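PDB 6MC8: DNA repair protein PprA, which takes part in the repair of radiation-damaged DNA and in genome segregation, binding DNA and forming filaments. Local coordinates for residues 104-108 and 109-113; 82-85 and 86-89. The protein carries 2 engineered substitutions. One frame throughout, in Å; residues are numbered along the deposited sequence.

Contact 1: 104-108 and 109-113; sequences ALLVD and GAPRA
Leu105 and Val107 on one strand meet Ala110, Arg112 and Ala113 on the next, forming a tight beta hairpin linked by five main-chain bonds, one of them weak; Leu106 also pairs with Ser90 of strand 89-95. At the turn end, Val107 N gives its hydrogen to Ala110 O at 2.9 Å, and Ala110 N returns a bond to Val107 O at 3.2 Å. The return bond arrives well above the carbonyl plane, as the type I' turn through Asp108 and Gly109 folds the chain sharply. A water also donates to Val107 O, at 3.1 Å, and is weakly bonded to Arg112 NH1.

Further along lies a classic beta bulge. Arg112 and Ala113 both face Leu105, and Leu105 O takes a nearly straight bond from Arg112 N (3.0 Å, 176° at the hydrogen) and a weak one from Ala113 N. Leu105 N donates to Ala113 O at 2.7 Å. The short segments 104-107 and 110-113 run at 119° to each other, well short of antiparallel.

With chi1 at -58°, Arg112 CG lies anti to the carbonyl carbon and against Val107 CB at 3.8 Å, and later bends carry the guanidinium to the water, while on the other face Leu106 CG meets Pro111 CG at 4.2 Å. Asp108 OD1 accepts from Gln88 N, linking the turn to the residue just before strand 89-95, and Leu105 packs on Ile122 and Tyr126 of helix 119-127. The chemistry implies a hairpin held mainly by main-chain bonds, Leu105 O accepting one firm and one weak bond, which fits the extra residue of the bulge.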
loop_
_atom_site.group_PDB
_atom_site.type_symbol
_atom_site.label_atom_id
_atom_site.label_comp_id
_atom_site.label_asym_id
_atom_site.label_seq_id
_atom_site.Cartn_x
_atom_site.Cartn_y
_atom_site.Cartn_z
ATOM N N ALA A 104 32.037 7.580 2.760
ATOM C CA ALA A 104 31.160 7.103 3.817
ATOM C C ALA A 104 29.999 6.326 3.214
ATOM O O ALA A 104 29.385 6.770 2.242
ATOM C CB ALA A 104 30.636 8.267 4.655
ATOM N N LEU A 105 29.707 5.168 3.792
ATOM C CA LEU A 105 28.609 4.322 3.349
ATOM C C LEU A 105 27.451 4.487 4.321
ATOM O O LEU A 105 27.597 4.219 5.516
ATOM C CB LEU A 105 29.051 2.862 3.270
ATOM C CG LEU A 105 30.152 2.567 2.254
ATOM C CD1 LEU A 105 30.606 1.132 2.375
ATOM C CD2 LEU A 105 29.672 2.860 0.846
ATOM N N LEU A 106 26.308 4.928 3.813
ATOM C CA LEU A 106 25.192 5.315 4.657
ATOM C C LEU A 106 24.051 4.314 4.557
ATOM O O LEU A 106 23.793 3.738 3.498
ATOM C CB LEU A 106 24.682 6.715 4.300
ATOM C CG LEU A 106 25.400 7.963 4.823
ATOM C CD1 LEU A 106 26.712 8.226 4.117
ATOM C CD2 LEU A 106 24.493 9.163 4.690
ATOM N N VAL A 107 23.384 4.104 5.688
ATOM C CA VAL A 107 22.176 3.294 5.777
ATOM C C VAL A 107 21.122 4.128 6.483
ATOM O O VAL A 107 21.309 4.506 7.646
ATOM C CB VAL A 107 22.402 1.971 6.527
ATOM C CG1 VAL A 107 21.083 1.267 6.743
ATOM C CG2 VAL A 107 23.344 1.078 5.758
ATOM N N ASP A 108 20.019 4.408 5.775
ATOM C CA ASP A 108 18.892 5.219 6.253
ATOM C C ASP A 108 19.339 6.605 6.711
ATOM O O ASP A 108 18.827 7.155 7.686
ATOM C CB ASP A 108 18.110 4.504 7.359
ATOM C CG ASP A 108 17.320 3.319 6.849
ATOM O OD1 ASP A 108 16.932 3.321 5.667
ATOM O OD2 ASP A 108 17.067 2.391 7.638
ATOM N N GLY A 109 20.309 7.173 6.001
ATOM C CA GLY A 109 20.780 8.512 6.270
ATOM C C GLY A 109 21.913 8.628 7.267
ATOM O O GLY A 109 22.423 9.735 7.468
ATOM N N ALA A 110 22.326 7.534 7.895
ATOM C CA ALA A 110 23.376 7.582 8.889
ATOM C C ALA A 110 24.599 6.817 8.402
ATOM O O ALA A 110 24.452 5.731 7.828
ATOM C CB ALA A 110 22.896 6.997 10.221
ATOM N N PRO A 111 25.803 7.349 8.594
ATOM C CA PRO A 111 27.012 6.590 8.254
ATOM C C PRO A 111 27.171 5.366 9.139
ATOM O O PRO A 111 27.016 5.433 10.359
ATOM C CB PRO A 111 28.137 7.604 8.484
ATOM C CG PRO A 111 27.483 8.921 8.340
ATOM C CD PRO A 111 26.110 8.753 8.897
ATOM N N ARG A 112 27.467 4.234 8.503
ATOM C CA ARG A 112 27.670 2.978 9.202
ATOM C C ARG A 112 29.029 2.356 8.937
ATOM O O ARG A 112 29.497 1.567 9.762
ATOM C CB ARG A 112 26.584 1.965 8.814
ATOM C CG ARG A 112 25.170 2.426 9.079
ATOM C CD ARG A 112 24.924 2.656 10.551
ATOM N NE ARG A 112 25.215 1.474 11.351
ATOM C CZ ARG A 112 24.360 0.483 11.564
ATOM N NH1 ARG A 112 23.150 0.517 11.028
ATOM N NH2 ARG A 112 24.721 -0.546 12.313
ATOM N N ALA A 113 29.667 2.687 7.819
ATOM C CA ALA A 113 30.995 2.195 7.492
ATOM C C ALA A 113 31.629 3.168 6.516
ATOM O O ALA A 113 30.955 4.010 5.923
ATOM C CB ALA A 113 30.953 0.786 6.897
HETATM O O HOH W 1 20.903 2.904 10.299
#

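Contact 2: 82-85 and 86-89; sequences LGLL and HLQH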
loop_
_atom_site.group_PDB
_atom_site.type_symbol
_atom_site.label_atom_id
_atom_site.label_comp_id
_atom_site.label_asym_id
_atom_site.label_seq_id
_atom_site.Cartn_x
_atom_site.Cartn_y
_atom_site.Cartn_z
ATOM N N LEU A 82 22.197 -9.393 0.320
ATOM C CA LEU A 82 22.368 -9.487 1.757
ATOM C C LEU A 82 21.049 -9.412 2.507
ATOM O O LEU A 82 21.030 -9.631 3.720
ATOM C CB LEU A 82 23.311 -8.382 2.237
ATOM C CG LEU A 82 24.680 -8.401 1.555
ATOM C CD1 LEU A 82 25.550 -7.254 2.032
ATOM C CD2 LEU A 82 25.387 -9.729 1.729
ATOM N N GLY A 83 19.951 -9.132 1.819
ATOM C CA GLY A 83 18.672 -8.993 2.482
ATOM C C GLY A 83 18.491 -7.648 3.144
ATOM O O GLY A 83 17.894 -7.567 4.222
ATOM N N LEU A 84 18.998 -6.586 2.521
ATOM C CA LEU A 84 18.944 -5.244 3.078
ATOM C C LEU A 84 18.132 -4.317 2.182
ATOM O O LEU A 84 18.368 -3.111 2.145
ATOM C CB LEU A 84 20.352 -4.696 3.287
ATOM C CG LEU A 84 21.274 -5.582 4.127
ATOM C CD1 LEU A 84 22.652 -4.959 4.285
ATOM C CD2 LEU A 84 20.668 -5.924 5.464
ATOM N N LEU A 85 17.169 -4.884 1.452
ATOM C CA LEU A 85 16.333 -4.113 0.541
ATOM C C LEU A 85 15.312 -3.253 1.270
ATOM O O LEU A 85 14.777 -2.311 0.680
ATOM C CB LEU A 85 15.632 -5.060 -0.429
ATOM C CG LEU A 85 16.553 -5.760 -1.423
ATOM C CD1 LEU A 85 15.823 -6.852 -2.175
ATOM C CD2 LEU A 85 17.108 -4.743 -2.388
ATOM N N HIS A 86 15.030 -3.558 2.533
ATOM C CA HIS A 86 14.188 -2.725 3.378
ATOM C C HIS A 86 14.924 -1.513 3.927
ATOM O O HIS A 86 14.288 -0.645 4.532
ATOM C CB HIS A 86 13.637 -3.554 4.536
ATOM C CG HIS A 86 14.687 -4.026 5.487
ATOM N ND1 HIS A 86 15.534 -5.072 5.200
ATOM C CD2 HIS A 86 15.023 -3.599 6.726
ATOM C CE1 HIS A 86 16.353 -5.262 6.216
ATOM N NE2 HIS A 86 16.063 -4.383 7.156
ATOM N N LEU A 87 16.234 -1.438 3.740
ATOM C CA LEU A 87 17.039 -0.303 4.150
ATOM C C LEU A 87 17.370 0.549 2.932
ATOM O O LEU A 87 17.382 0.071 1.796
ATOM C CB LEU A 87 18.328 -0.769 4.833
ATOM C CG LEU A 87 18.164 -1.650 6.071
ATOM C CD1 LEU A 87 19.510 -2.152 6.552
ATOM C CD2 LEU A 87 17.432 -0.922 7.178
ATOM N N GLN A 88 17.638 1.824 3.180
ATOM C CA GLN A 88 17.997 2.764 2.128
ATOM C C GLN A 88 19.498 3.007 2.160
ATOM O O GLN A 88 20.041 3.426 3.185
ATOM C CB GLN A 88 17.228 4.075 2.288
ATOM C CG GLN A 88 17.493 5.090 1.197
ATOM C CD GLN A 88 16.595 6.305 1.300
ATOM O OE1 GLN A 88 15.750 6.395 2.188
ATOM N NE2 GLN A 88 16.774 7.252 0.390
ATOM N N HIS A 89 20.159 2.742 1.039
ATOM C CA HIS A 89 21.608 2.812 0.934
ATOM C C HIS A 89 22.015 4.068 0.182
ATOM O O HIS A 89 21.393 4.429 -0.819
ATOM C CB HIS A 89 22.164 1.584 0.208
ATOM C CG HIS A 89 21.866 0.287 0.890
ATOM N ND1 HIS A 89 22.529 -0.129 2.021
ATOM C CD2 HIS A 89 20.983 -0.693 0.590
ATOM C CE1 HIS A 89 22.064 -1.307 2.393
ATOM N NE2 HIS A 89 21.124 -1.670 1.542
HETATM O O HOH W 2 14.713 -7.014 3.235
#
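Leu84 to Leu87 form a type I beta turn in the loop that leads from helix 62-80 into strand 89-95, and the ring of His89 folds back onto it. Polar contacts converge on one atom, Leu84 O. Leu87 N closes the turn on it at 3.1 Å, and His89 NE2 donates to it at 3.2 Å with a bent angle of 135° at the hydrogen. The two donors reach the oxygen from opposite faces of the carbonyl plane, so this acceptor is gripped from both sides; its bond to the ring requires the hydrogen on NE2 and limits how His89 can rotate. His89 is held further by stacking on His77 of helix 62-80.

A water makes a second polar link, 2.9 Å from His86 ND1 and more weakly bonded to Gly83 O. Gly83 O lies at the edge of the His86 ring, 3.4 Å from CE1. His86 CG stands between its backbone N and carbonyl carbon (chi1 66°), which brings the CE1 edge of the ring toward Gly83 O; Leu87 CG lies above one face, toward its rim, and the planes of the Trp140 and His86 rings stand at about 40°.

Apolar contact centres on Leu84, which crosses the His89 side chain at about a right angle and Leu87 obliquely. Its CD2 meets Leu87 CD1 at 4.1 Å, and beyond the turn its side chain touches Met129 and Tyr126. Closer to the backbone, Leu84 CB sits in the plane of the His89 ring at its edge, 3.6 Å from NE2.

In the fold
Contact 1 is the hairpin of strands 100-107 and 110-114, and contact 2 is the loop that feeds strand 89-95, the other outer strand of the same three-stranded sheet. Their centres lie about 12 Å apart, and they meet where Asp108 N probably bonds Gln88 O and Val107 CG1 packs on Leu87 CD1. Both are partly buried: in contact 1 the turn is exposed while Leu105, Leu106, Val107 and Ala113 are inside, whereas contact 2 buries Leu84 and His89. Main-chain strand pairing, interrupted by a bulge, dominates the first; in the second, an irregular loop relies on a histidine side chain and a water as well as its turn bond.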